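PDB 4LPS: Hydrogenase/urease maturation factor HypB from Helicobacter pylori, which hydrolyses GTP slowly and supports nickel insertion during maturation of [NiFe] hydrogenase and is also required for urease maturation. Local coordinates for residues 46-51 against 148-153; 75-80 against 130-135; 82-87 against 97-102. One frame throughout, in Å; residues are numbered along the deposited sequence. Where two conformers were deposited one is given.

Contact 1: residues 46-51 against 148-153; sequences LYVLNF and LGAAMN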
ATOM      1  N   LEU A  46       9.210 -13.093  -0.002  1.00 17.41           N
ATOM      2  CA  LEU A  46       8.690 -11.767   0.301  1.00 15.37           C
ATOM      3  C   LEU A  46       7.174 -11.753   0.440  1.00 15.42           C
ATOM      4  O   LEU A  46       6.458 -12.328  -0.385  1.00 15.10           O
ATOM      5  CB  LEU A  46       9.107 -10.766  -0.781  1.00 14.58           C
ATOM      6  CG  LEU A  46      10.599 -10.644  -1.083  1.00 18.76           C
ATOM      7  CD1 LEU A  46      10.815  -9.899  -2.386  1.00 15.00           C
ATOM      8  CD2 LEU A  46      11.306  -9.934   0.059  1.00 25.40           C
ATOM      9  N   TYR A  47       6.690 -11.086   1.484  1.00 14.25           N
ATOM     10  CA  TYR A  47       5.272 -10.778   1.599  1.00 13.74           C
ATOM     11  C   TYR A  47       5.052  -9.384   1.026  1.00 17.53           C
ATOM     12  O   TYR A  47       5.566  -8.399   1.554  1.00 18.62           O
ATOM     13  CB  TYR A  47       4.795 -10.857   3.051  1.00 14.15           C
ATOM     14  CG  TYR A  47       3.293 -10.992   3.189  1.00 13.98           C
ATOM     15  CD1 TYR A  47       2.664 -12.203   2.942  1.00 14.65           C
ATOM     16  CD2 TYR A  47       2.506  -9.910   3.563  1.00 15.57           C
ATOM     17  CE1 TYR A  47       1.295 -12.338   3.064  1.00 15.34           C
ATOM     18  CE2 TYR A  47       1.132 -10.034   3.685  1.00 15.08           C
ATOM     19  CZ  TYR A  47       0.534 -11.251   3.434  1.00 14.94           C
ATOM     20  OH  TYR A  47      -0.832 -11.380   3.555  1.00 15.12           O
ATOM     21  N   VAL A  48       4.306  -9.307  -0.069  1.00 16.95           N
ATOM     22  CA  VAL A  48       4.230  -8.075  -0.842  1.00 11.15           C
ATOM     23  C   VAL A  48       2.933  -7.303  -0.605  1.00 10.57           C
ATOM     24  O   VAL A  48       1.835  -7.859  -0.690  1.00 10.73           O
ATOM     25  CB  VAL A  48       4.389  -8.366  -2.344  1.00 11.21           C
ATOM     26  CG1 VAL A  48       4.337  -7.084  -3.150  1.00 11.53           C
ATOM     27  CG2 VAL A  48       5.699  -9.088  -2.585  1.00 11.92           C
ATOM     28  N   LEU A  49       3.079  -6.017  -0.297  1.00 10.08           N
ATOM     29  CA  LEU A  49       1.942  -5.140  -0.038  1.00 15.51           C
ATOM     30  C   LEU A  49       1.861  -4.044  -1.094  1.00 14.01           C
ATOM     31  O   LEU A  49       2.883  -3.486  -1.506  1.00 14.81           O
ATOM     32  CB  LEU A  49       2.037  -4.518   1.359  1.00 11.94           C
ATOM     33  CG  LEU A  49       2.301  -5.469   2.528  1.00 10.71           C
ATOM     34  CD1 LEU A  49       2.509  -4.697   3.818  1.00 10.72           C
ATOM     35  CD2 LEU A  49       1.147  -6.447   2.681  1.00 10.88           C
ATOM     36  N   ASN A  50       0.643  -3.770  -1.552  1.00  9.03           N
ATOM     37  CA  ASN A  50       0.395  -2.713  -2.524  1.00 11.54           C
ATOM     38  C   ASN A  50      -0.507  -1.637  -1.927  1.00 12.80           C
ATOM     39  O   ASN A  50      -1.702  -1.862  -1.719  1.00  9.87           O
ATOM     40  CB  ASN A  50      -0.227  -3.304  -3.795  1.00  9.19           C
ATOM     41  CG  ASN A  50      -0.678  -2.244  -4.777  1.00  9.25           C
ATOM     42  OD1 ASN A  50      -0.044  -1.199  -4.917  1.00 11.90           O
ATOM     43  ND2 ASN A  50      -1.780  -2.513  -5.469  1.00  9.73           N
ATOM     44  N   PHE A  51       0.071  -0.475  -1.636  1.00 10.40           N
ATOM     45  CA  PHE A  51      -0.680   0.617  -1.020  1.00 11.52           C
ATOM     46  C   PHE A  51      -1.200   1.607  -2.055  1.00 11.19           C
ATOM     47  O   PHE A  51      -0.433   2.165  -2.839  1.00  9.88           O
ATOM     48  CB  PHE A  51       0.182   1.339   0.015  1.00 11.78           C
ATOM     49  CG  PHE A  51       0.353   0.575   1.294  1.00 12.06           C
ATOM     50  CD1 PHE A  51      -0.620   0.624   2.284  1.00 11.28           C
ATOM     51  CD2 PHE A  51       1.485  -0.198   1.508  1.00 13.26           C
ATOM     52  CE1 PHE A  51      -0.465  -0.086   3.468  1.00 13.90           C
ATOM     53  CE2 PHE A  51       1.648  -0.908   2.688  1.00 14.93           C
ATOM     54  CZ  PHE A  51       0.673  -0.851   3.669  1.00 17.16           C
ATOM     55  N   LEU A 148      -0.619  -6.419  -9.274  1.00 11.97           N
ATOM     56  CA  LEU A 148       0.837  -6.328  -9.200  1.00 13.14           C
ATOM     57  C   LEU A 148       1.422  -7.574  -8.541  1.00 11.57           C
ATOM     58  O   LEU A 148       2.614  -7.625  -8.231  1.00 11.21           O
ATOM     59  CB  LEU A 148       1.259  -5.069  -8.437  1.00 12.12           C
ATOM     60  CG  LEU A 148       0.768  -3.738  -9.020  1.00  9.87           C
ATOM     61  CD1 LEU A 148       1.154  -2.568  -8.127  1.00  9.58           C
ATOM     62  CD2 LEU A 148       1.302  -3.543 -10.431  1.00  9.91           C
ATOM     63  N   GLY A 149       0.578  -8.582  -8.343  1.00 11.51           N
ATOM     64  CA  GLY A 149       1.001  -9.814  -7.706  1.00 12.08           C
ATOM     65  C   GLY A 149       1.100  -9.726  -6.195  1.00 12.20           C
ATOM     66  O   GLY A 149       1.674 -10.607  -5.558  1.00 12.89           O
ATOM     67  N   ALA A 150       0.537  -8.671  -5.616  1.00 11.79           N
ATOM     68  CA  ALA A 150       0.644  -8.443  -4.177  1.00 11.91           C
ATOM     69  C   ALA A 150      -0.146  -9.464  -3.367  1.00 12.57           C
ATOM     70  O   ALA A 150      -1.165  -9.992  -3.825  1.00 12.80           O
ATOM     71  CB  ALA A 150       0.178  -7.037  -3.830  1.00 11.35           C
ATOM     72  N   ALA A 151       0.340  -9.745  -2.160  1.00 12.99           N
ATOM     73  CA  ALA A 151      -0.395 -10.560  -1.198  1.00 22.35           C
ATOM     74  C   ALA A 151      -1.571  -9.769  -0.634  1.00 19.58           C
ATOM     75  O   ALA A 151      -2.653 -10.311  -0.405  1.00 14.00           O
ATOM     76  CB  ALA A 151       0.524 -11.028  -0.083  1.00 14.34           C
ATOM     77  N   MET A 152      -1.345  -8.479  -0.409  1.00 12.86           N
ATOM     78  CA  MET A 152      -2.402  -7.594   0.059  1.00 12.64           C
ATOM     79  C   MET A 152      -2.396  -6.284  -0.707  1.00 13.77           C
ATOM     80  O   MET A 152      -1.341  -5.709  -0.989  1.00 13.48           O
ATOM     81  CB  MET A 152      -2.273  -7.301   1.559  1.00 12.96           C
ATOM     82  CG  MET A 152      -2.268  -8.519   2.469  1.00 13.92           C
ATOM     83  SD  MET A 152      -2.359  -8.048   4.212  1.00 20.02           S
ATOM     84  CE  MET A 152      -4.096  -7.622   4.344  1.00 14.41           C
ATOM     85  N   ASN A 153      -3.595  -5.827  -1.041  1.00 15.27           N
ATOM     86  CA  ASN A 153      -3.790  -4.500  -1.593  1.00 11.26           C
ATOM     87  C   ASN A 153      -4.538  -3.664  -0.567  1.00 12.37           C
ATOM     88  O   ASN A 153      -5.676  -3.969  -0.210  1.00 15.01           O
ATOM     89  CB  ASN A 153      -4.548  -4.571  -2.918  1.00 11.06           C
ATOM     90  CG  ASN A 153      -3.880  -5.493  -3.916  1.00 11.14           C
ATOM     91  OD1 ASN A 153      -2.926  -5.107  -4.595  1.00 11.83           O
ATOM     92  ND2 ASN A 153      -4.371  -6.723  -4.005  1.00 11.75           N
TER
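Val48 O is gripped by two successive amides of 148-153: Ala151 N at 2.8 Å, tilted from the carbonyl plane with a bent N-H (133°), and Met152 N, longer at 3.3 Å but straighter. The fork marks where a loop becomes a strand, for two residues on from Val48, Asn50 N donates to Met152 O in parallel fashion. Leu49 pairs with Met152 and Asn50 with Asn153. On the face that carries Asn50 and Asn153 the two amides meet, planes almost perpendicular. Asn50 ND2 donates to Asn153 OD1 over 3.0 Å, the oxygen lying in the plane of the Asn50 amide and the donor arriving on an in-plane lone pair, while Asn50 OD1 accepts from Asn136; the two bonds fix the turn of this buried amide. Leu148 crosses Asn50 at about a right angle, its CD1 3.7 Å from Asn50 OD1.

The Tyr47 ring reaches to Ala151, CG anti to the backbone N (chi1 -161°). Ala151 CB lies over one face in a CH-pi contact, 3.7 Å from the Tyr47 ring centroid, and Met152 SD sits at the ring edge, a Met-aromatic contact. The phenol OH bonds to Tyr236 O. Leu49 and Met152 lie side by side, Leu49 CD2 against Met152 CB. Helix 218-234 packs on the face bearing Leu49 and Met152, and strand 47-52 lies between 131-135 and 152-158 in the parallel sheet of the P-loop GTPase domain.

Contact 2: residues 75-80 against 130-135; sequences CVVEGD and DFLIIE. With MG (magnesium ion), chain C.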
ATOM      1  N   CYS A  75      11.535  -3.359   2.292  1.00 14.76           N
ATOM      2  CA  CYS A  75      12.096  -2.432   1.319  1.00 16.47           C
ATOM      3  C   CYS A  75      10.942  -1.914   0.465  1.00 17.39           C
ATOM      4  O   CYS A  75       9.845  -2.479   0.488  1.00 13.25           O
ATOM      5  CB  CYS A  75      13.185  -3.100   0.473  1.00 16.79           C
ATOM      6  SG  CYS A  75      12.668  -4.571  -0.411  1.00 18.71           S
ATOM      7  N   VAL A  76      11.172  -0.838  -0.277  1.00 13.33           N
ATOM      8  CA  VAL A  76      10.067  -0.150  -0.930  1.00 12.69           C
ATOM      9  C   VAL A  76      10.280   0.058  -2.428  1.00 14.86           C
ATOM     10  O   VAL A  76      11.382   0.378  -2.881  1.00 15.20           O
ATOM     11  CB  VAL A  76       9.807   1.227  -0.261  1.00 12.49           C
ATOM     12  CG1 VAL A  76       8.664   1.961  -0.948  1.00 12.01           C
ATOM     13  CG2 VAL A  76       9.496   1.054   1.217  1.00 12.62           C
ATOM     14  N   VAL A  77       9.214  -0.155  -3.190  1.00 14.45           N
ATOM     15  CA  VAL A  77       9.155   0.281  -4.575  1.00 13.84           C
ATOM     16  C   VAL A  77       8.191   1.465  -4.665  1.00 13.57           C
ATOM     17  O   VAL A  77       7.010   1.339  -4.329  1.00 15.21           O
ATOM     18  CB  VAL A  77       8.699  -0.855  -5.511  1.00 13.22           C
ATOM     19  CG1 VAL A  77       8.289  -0.299  -6.855  1.00 14.57           C
ATOM     20  CG2 VAL A  77       9.806  -1.889  -5.676  1.00 13.49           C
ATOM     21  N   GLU A  78       8.699   2.614  -5.106  1.00 13.12           N
ATOM     22  CA  GLU A  78       7.914   3.848  -5.133  1.00 14.96           C
ATOM     23  C   GLU A  78       7.425   4.173  -6.531  1.00 14.60           C
ATOM     24  O   GLU A  78       8.212   4.183  -7.479  1.00 14.09           O
ATOM     25  CB  GLU A  78       8.738   5.027  -4.607  1.00 16.85           C
ATOM     26  CG  GLU A  78       8.772   5.160  -3.098  1.00 21.61           C
ATOM     27  CD  GLU A  78       7.463   5.660  -2.528  1.00 23.35           C
ATOM     28  OE1 GLU A  78       7.314   5.628  -1.291  1.00 26.53           O
ATOM     29  OE2 GLU A  78       6.588   6.094  -3.310  1.00 21.65           O
ATOM     30  N   GLY A  79       6.125   4.421  -6.661  1.00 13.24           N
ATOM     31  CA  GLY A  79       5.566   4.805  -7.942  1.00 14.90           C
ATOM     32  C   GLY A  79       5.132   6.258  -7.985  1.00 17.30           C
ATOM     33  O   GLY A  79       4.223   6.669  -7.263  1.00 19.31           O
ATOM     34  N   ASP A  80       5.794   7.040  -8.829  1.00 15.13           N
ATOM     35  CA  ASP A  80       5.411   8.429  -9.054  1.00 20.02           C
ATOM     36  C   ASP A  80       5.572   8.759 -10.527  1.00 21.01           C
ATOM     37  O   ASP A  80       6.246   8.033 -11.258  1.00 22.13           O
ATOM     38  CB  ASP A  80       6.234   9.389  -8.189  1.00 23.58           C
ATOM     39  CG  ASP A  80       5.764   9.417  -6.745  1.00 30.01           C
ATOM     40  OD1 ASP A  80       4.620   9.853  -6.505  1.00 31.28           O
ATOM     41  OD2 ASP A  80       6.538   9.015  -5.851  1.00 30.38           O
ATOM     42  N   ASP A 130      11.393  -9.037   4.988  1.00 21.80           N
ATOM     43  CA  ASP A 130      10.238  -9.920   5.072  1.00 21.66           C
ATOM     44  C   ASP A 130       9.109  -9.385   4.206  1.00 19.95           C
ATOM     45  O   ASP A 130       8.235 -10.129   3.761  1.00 21.34           O
ATOM     46  CB  ASP A 130       9.769 -10.065   6.521  1.00 20.02           C
ATOM     47  CG  ASP A 130      10.763 -10.811   7.380  1.00 23.42           C
ATOM     48  OD1 ASP A 130      11.419 -11.734   6.858  1.00 26.93           O
ATOM     49  OD2 ASP A 130      10.892 -10.473   8.576  1.00 25.40           O
ATOM     50  N   PHE A 131       9.143  -8.080   3.969  1.00 17.12           N
ATOM     51  CA  PHE A 131       8.099  -7.415   3.210  1.00 16.56           C
ATOM     52  C   PHE A 131       8.692  -6.613   2.062  1.00 15.28           C
ATOM     53  O   PHE A 131       9.730  -5.969   2.211  1.00 15.68           O
ATOM     54  CB  PHE A 131       7.276  -6.483   4.108  1.00 17.44           C
ATOM     55  CG  PHE A 131       6.542  -7.184   5.219  1.00 17.22           C
ATOM     56  CD1 PHE A 131       7.183  -7.498   6.409  1.00 20.62           C
ATOM     57  CD2 PHE A 131       5.201  -7.510   5.078  1.00 16.37           C
ATOM     58  CE1 PHE A 131       6.499  -8.136   7.434  1.00 21.42           C
ATOM     59  CE2 PHE A 131       4.512  -8.147   6.098  1.00 17.24           C
ATOM     60  CZ  PHE A 131       5.161  -8.460   7.276  1.00 19.44           C
ATOM     61  N   LEU A 132       8.031  -6.667   0.912  1.00 15.53           N
ATOM     62  CA  LEU A 132       8.309  -5.724  -0.160  1.00 15.92           C
ATOM     63  C   LEU A 132       7.071  -4.868  -0.320  1.00 14.88           C
ATOM     64  O   LEU A 132       5.982  -5.377  -0.588  1.00 13.62           O
ATOM     65  CB  LEU A 132       8.665  -6.439  -1.468  1.00 17.84           C
ATOM     66  CG  LEU A 132       8.719  -5.546  -2.713  1.00 20.36           C
ATOM     67  CD1 LEU A 132       9.943  -4.646  -2.690  1.00 21.90           C
ATOM     68  CD2 LEU A 132       8.706  -6.381  -3.982  1.00 22.85           C
ATOM     69  N   ILE A 133       7.240  -3.564  -0.152  1.00 13.02           N
ATOM     70  CA  ILE A 133       6.103  -2.663  -0.140  1.00 13.88           C
ATOM     71  C   ILE A 133       6.071  -1.793  -1.387  1.00 11.62           C
ATOM     72  O   ILE A 133       7.034  -1.092  -1.705  1.00 12.34           O
ATOM     73  CB  ILE A 133       6.117  -1.773   1.124  1.00 12.03           C
ATOM     74  CG1 ILE A 133       5.963  -2.647   2.375  1.00 12.68           C
ATOM     75  CG2 ILE A 133       5.014  -0.727   1.063  1.00 11.32           C
ATOM     76  CD1 ILE A 133       5.826  -1.873   3.680  1.00 14.86           C
ATOM     77  N   ILE A 134       4.956  -1.870  -2.102  1.00 10.74           N
ATOM     78  CA  ILE A 134       4.725  -1.045  -3.275  1.00 10.25           C
ATOM     79  C   ILE A 134       3.854   0.148  -2.902  1.00 11.46           C
ATOM     80  O   ILE A 134       2.705  -0.025  -2.484  1.00 13.46           O
ATOM     81  CB  ILE A 134       4.049  -1.855  -4.406  1.00 12.51           C
ATOM     82  CG1 ILE A 134       4.933  -3.037  -4.813  1.00 10.53           C
ATOM     83  CG2 ILE A 134       3.752  -0.973  -5.609  1.00 11.31           C
ATOM     84  CD1 ILE A 134       4.236  -4.048  -5.700  1.00 10.93           C
ATOM     85  N   GLU A 135       4.402   1.354  -3.020  1.00 10.93           N
ATOM     86  CA  GLU A 135       3.583   2.552  -2.890  1.00 12.20           C
ATOM     87  C   GLU A 135       3.172   3.022  -4.275  1.00 10.89           C
ATOM     88  O   GLU A 135       3.990   3.526  -5.045  1.00 10.63           O
ATOM     89  CB  GLU A 135       4.309   3.668  -2.127  1.00 12.16           C
ATOM     90  CG  GLU A 135       3.386   4.855  -1.838  1.00 13.96           C
ATOM     91  CD  GLU A 135       4.083   6.042  -1.206  1.00 15.90           C
ATOM     92  OE1 GLU A 135       3.808   7.186  -1.628  1.00 18.05           O
ATOM     93  OE2 GLU A 135       4.902   5.840  -0.287  1.00 16.00           O
TER
HETATM   94 MG    MG C 301       4.054   9.586  -1.303  1.00 19.55          MG
HETATM   95  O   HOH W   1       4.299  11.789  -0.844  1.00 20.83           O
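Five backbone hydrogen bonds join residues 75-79 to 131-135, and each is made in the parallel pattern, in which one residue binds two on the partner strand. Cys75 N donates to Phe131 O, at 3.2 Å the longest, and Cys75 O accepts from Ile133 N. Val77 likewise uses both its groups, N to Ile133 O and O from Glu135 N, and Gly79 N closes the series on Glu135 O at 2.8 Å. On the other edge of strand 74-80, Val76, Glu78 and Asp80 pair with the backbone of strand 97-101.

These are inner strands of the P-loop GTPase sheet, and the end of 131-135 reaches the nucleotide. Glu135 is extended (chi1 -173°), which carries OE1 to the magnesium ion at 2.4 Å; Thr60 and Asp86 are further protein ligands. Its other oxygen, Glu135 OE2, stands 2.6 Å from Glu78 OE1, the two carboxylate planes 80° apart, and also has a hydrogen-bonding partner outside the two segments. Glu78 gets there by bending at chi2 (-73°).

On the opposite face the contact is apolar: Leu132 CD1 lies 3.6 Å from Cys75 SG and 4.1 Å from Val77 CG2, and helix 110-122 packs against Leu132 and Val77.

Contact 3: residues 82-87 against 97-102; sequences QTNRDA and AHQITT. With MG (magnesium ion), chain C.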
ATOM      1  N   GLN A  82       7.024  11.723 -11.571  1.00 19.90           N
ATOM      2  CA  GLN A  82       8.373  12.283 -11.625  1.00 22.30           C
ATOM      3  C   GLN A  82       8.935  12.547 -10.230  1.00 19.39           C
ATOM      4  O   GLN A  82       8.204  12.479  -9.240  1.00 18.29           O
ATOM      5  CB  GLN A  82       8.381  13.593 -12.425  1.00 28.60           C
ATOM      6  CG  GLN A  82       7.963  13.464 -13.883  1.00 40.06           C
ATOM      7  CD  GLN A  82       8.925  12.619 -14.692  1.00 48.83           C
ATOM      8  OE1 GLN A  82      10.081  12.428 -14.309  1.00 51.45           O
ATOM      9  NE2 GLN A  82       8.454  12.111 -15.824  1.00 52.15           N
ATOM     10  N   THR A  83      10.238  12.839 -10.179  1.00 24.34           N
ATOM     11  CA  THR A  83      10.991  13.153  -8.953  1.00 20.20           C
ATOM     12  C   THR A  83      11.201  11.928  -8.071  1.00 19.21           C
ATOM     13  O   THR A  83      10.418  10.976  -8.103  1.00 17.35           O
ATOM     14  CB  THR A  83      10.336  14.261  -8.084  1.00 19.35           C
ATOM     15  OG1 THR A  83       9.236  13.711  -7.346  1.00 18.07           O
ATOM     16  CG2 THR A  83       9.871  15.439  -8.938  1.00 21.50           C
ATOM     17  N   ASN A  84      12.281  11.962  -7.297  1.00 18.22           N
ATOM     18  CA  ASN A  84      12.573  10.939  -6.303  1.00 18.91           C
ATOM     19  C   ASN A  84      12.263  11.462  -4.906  1.00 21.87           C
ATOM     20  O   ASN A  84      12.991  11.177  -3.958  1.00 21.72           O
ATOM     21  CB  ASN A  84      14.043  10.509  -6.383  1.00 19.65           C
ATOM     22  CG  ASN A  84      14.254   9.285  -7.251  1.00 20.96           C
ATOM     23  OD1 ASN A  84      14.671   8.232  -6.764  1.00 22.16           O
ATOM     24  ND2 ASN A  84      13.930   9.404  -8.533  1.00 23.14           N
ATOM     25  N   ARG A  85      11.177  12.220  -4.774  1.00 20.89           N
ATOM     26  CA  ARG A  85      10.893  12.887  -3.508  1.00 22.31           C
ATOM     27  C   ARG A  85      10.480  11.885  -2.431  1.00 19.88           C
ATOM     28  O   ARG A  85      10.979  11.950  -1.309  1.00 18.47           O
ATOM     29  CB  ARG A  85       9.822  13.973  -3.681  1.00 20.80           C
ATOM     30  CG  ARG A  85      10.395  15.342  -4.068  1.00 22.13           C
ATOM     31  CD  ARG A  85       9.368  16.274  -4.694  1.00 19.85           C
ATOM     32  NE  ARG A  85       9.959  17.578  -5.000  1.00 21.32           N
ATOM     33  CZ  ARG A  85       9.262  18.686  -5.240  0.53 23.81           C
ATOM     34  NH1 ARG A  85       7.937  18.662  -5.208  1.00 22.18           N
ATOM     35  NH2 ARG A  85       9.891  19.821  -5.507  1.00 25.37           N
ATOM     36  N   ASP A  86       9.569  10.974  -2.759  1.00 17.41           N
ATOM     37  CA  ASP A  86       9.136   9.977  -1.786  1.00 15.50           C
ATOM     38  C   ASP A  86      10.257   8.989  -1.455  1.00 16.05           C
ATOM     39  O   ASP A  86      10.470   8.650  -0.292  1.00 19.01           O
ATOM     40  CB  ASP A  86       7.895   9.232  -2.283  1.00 16.84           C
ATOM     41  CG  ASP A  86       6.682  10.133  -2.387  1.00 18.34           C
ATOM     42  OD1 ASP A  86       6.615  11.126  -1.633  1.00 23.18           O
ATOM     43  OD2 ASP A  86       5.787   9.843  -3.212  1.00 19.46           O
ATOM     44  N   ALA A  87      10.967   8.528  -2.480  1.00 15.76           N
ATOM     45  CA  ALA A  87      12.043   7.558  -2.297  1.00 15.15           C
ATOM     46  C   ALA A  87      13.156   8.121  -1.419  1.00 16.91           C
ATOM     47  O   ALA A  87      13.712   7.413  -0.577  1.00 19.71           O
ATOM     48  CB  ALA A  87      12.601   7.124  -3.645  1.00 15.12           C
ATOM     49  N   ALA A  97      14.864   1.781  -0.844  1.00 19.08           N
ATOM     50  CA  ALA A  97      13.719   2.184  -1.643  1.00 17.92           C
ATOM     51  C   ALA A  97      14.178   2.549  -3.037  1.00 21.32           C
ATOM     52  O   ALA A  97      15.239   3.149  -3.208  1.00 26.18           O
ATOM     53  CB  ALA A  97      12.995   3.354  -0.995  1.00 15.12           C
ATOM     54  N   HIS A  98      13.374   2.207  -4.035  0.54 17.50           N
ATOM     55  CA  HIS A  98      13.692   2.613  -5.393  0.54 17.38           C
ATOM     56  C   HIS A  98      12.475   3.195  -6.091  0.54 17.06           C
ATOM     57  O   HIS A  98      11.375   2.644  -6.034  0.54 16.62           O
ATOM     58  CB  HIS A  98      14.266   1.440  -6.184  0.54 18.11           C
ATOM     59  CG  HIS A  98      15.754   1.326  -6.080  0.54 20.84           C
ATOM     60  ND1 HIS A  98      16.611   2.140  -6.786  0.54 25.37           N
ATOM     61  CD2 HIS A  98      16.538   0.505  -5.340  0.54 20.26           C
ATOM     62  CE1 HIS A  98      17.858   1.823  -6.493  0.54 24.90           C
ATOM     63  NE2 HIS A  98      17.843   0.834  -5.619  0.54 21.86           N
ATOM     64  N   GLN A  99      12.693   4.335  -6.740  1.00 17.12           N
ATOM     65  CA  GLN A  99      11.626   5.084  -7.367  1.00 16.89           C
ATOM     66  C   GLN A  99      11.354   4.586  -8.780  1.00 18.26           C
ATOM     67  O   GLN A  99      12.274   4.438  -9.587  1.00 15.70           O
ATOM     68  CB  GLN A  99      11.998   6.569  -7.379  1.00 15.08           C
ATOM     69  CG  GLN A  99      10.960   7.480  -7.983  1.00 16.65           C
ATOM     70  CD  GLN A  99       9.838   7.778  -7.014  1.00 19.33           C
ATOM     71  OE1 GLN A  99      10.067   8.264  -5.904  1.00 15.27           O
ATOM     72  NE2 GLN A  99       8.618   7.470  -7.420  1.00 22.86           N
ATOM     73  N   ILE A 100      10.087   4.325  -9.074  1.00 18.12           N
ATOM     74  CA  ILE A 100       9.665   4.118 -10.448  1.00 22.18           C
ATOM     75  C   ILE A 100       9.057   5.413 -10.958  1.00 26.18           C
ATOM     76  O   ILE A 100       8.091   5.915 -10.382  1.00 23.86           O
ATOM     77  CB  ILE A 100       8.627   2.984 -10.589  1.00 21.33           C
ATOM     78  CG1 ILE A 100       9.192   1.653 -10.094  1.00 17.61           C
ATOM     79  CG2 ILE A 100       8.183   2.845 -12.035  1.00 21.58           C
ATOM     80  CD1 ILE A 100       8.225   0.493 -10.263  1.00 12.93           C
ATOM     81  N   THR A 101       9.637   5.977 -12.009  1.00 24.26           N
ATOM     82  CA  THR A 101       9.057   7.170 -12.601  1.00 24.92           C
ATOM     83  C   THR A 101       8.247   6.728 -13.808  1.00 29.00           C
ATOM     84  O   THR A 101       8.799   6.279 -14.814  1.00 30.68           O
ATOM     85  CB  THR A 101      10.122   8.209 -13.001  1.00 29.07           C
ATOM     86  OG1 THR A 101      11.158   7.576 -13.760  1.00 31.14           O
ATOM     87  CG2 THR A 101      10.731   8.844 -11.761  1.00 28.85           C
ATOM     88  N   THR A 102       6.931   6.863 -13.689  1.00 26.38           N
ATOM     89  CA  THR A 102       6.004   6.431 -14.725  1.00 24.89           C
ATOM     90  C   THR A 102       5.933   7.447 -15.854  1.00 30.35           C
ATOM     91  O   THR A 102       5.496   7.132 -16.962  1.00 35.15           O
ATOM     92  CB  THR A 102       4.594   6.210 -14.151  1.00 23.55           C
ATOM     93  OG1 THR A 102       4.044   7.468 -13.738  1.00 25.23           O
ATOM     94  CG2 THR A 102       4.653   5.278 -12.949  1.00 21.49           C
TER
HETATM   95 MG    MG C 301       4.054   9.586  -1.303  1.00 19.55          MG
HETATM   96  O   HOH W   2      14.301   7.047 -10.257  1.00 23.52           O
HETATM   97  O   HOH W   3      15.450   5.715  -6.993  1.00 25.35           O
HETATM   98  O   HOH W   4       8.456  10.580  -5.500  1.00 30.98           O
HETATM   99  O   HOH W   1       4.299  11.789  -0.844  1.00 20.83           O
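Asn84 and Gln99 run antiparallel alongside one another, their amide planes 75° apart, and touch through carbon rather than through a direct polar bond: Asn84 OD1 lies 3.2 Å from Gln99 CB, and Asn84 ND2 is 3.6 Å from Gln99 CG. The Gln99 chain leaves with CG trans to N (chi1 -179°) and bends at chi2 (80°), which turns one face of its amide to Thr83 O, 3.4 Å from Gln99 CD, and sets Gln99 OE1 3.6 Å from Ala87 CB. Further along, Thr101 CG2 packs loosely on Gln82.

Water supplies the polar joints. One molecule donates to Asn84 OD1 at 2.6 Å and accepts from Gln99 N; another links Asn84 ND2 to Gln99 O, the second bond weak. A third accepts a hydrogen bond from Asp86 N and reaches Gln99 OE1 at 2.8 Å, tying the first turn of the helix to the strand.

Outside this shell, Arg91 bonds to Asn84 OD1, and Asp80 OD2 accepts from Gln99 NE2, fixing which end of the Gln99 amide faces the helix. Asp86 OD2 binds the magnesium ion at 2.6 Å, and a water bound to the metal lies close to Asp86 OD1 and probably donates to it. Helix 85-91 thus packs on strand 97-101 within the beta-alpha-beta unit begun by strand 74-80, its N-terminal turn lending a ligand to the magnesium site of this P-loop GTPase.

The three contacts follow one parallel sheet from its middle to an edge. Contacts 1 and 2 have centres 9 Å apart and join where strand 47-52 meets 131-135: Leu49 O lies 2.7 Å from Ile134 N, and Phe51 N 2.8 Å from Ile134 O, both probable hydrogen bonds. Contact 3 is centred 11 Å from contact 2 and touches it through Asp80 O and Thr102 N, 2.8 Å apart, but stays about 8 Å from contact 1 between nearest atoms. Contacts 2 and 3 share the magnesium ion and a water bound to it, whereas the Asn50 side chain of contact 1 remains about 12 Å from both magnesium and GDP.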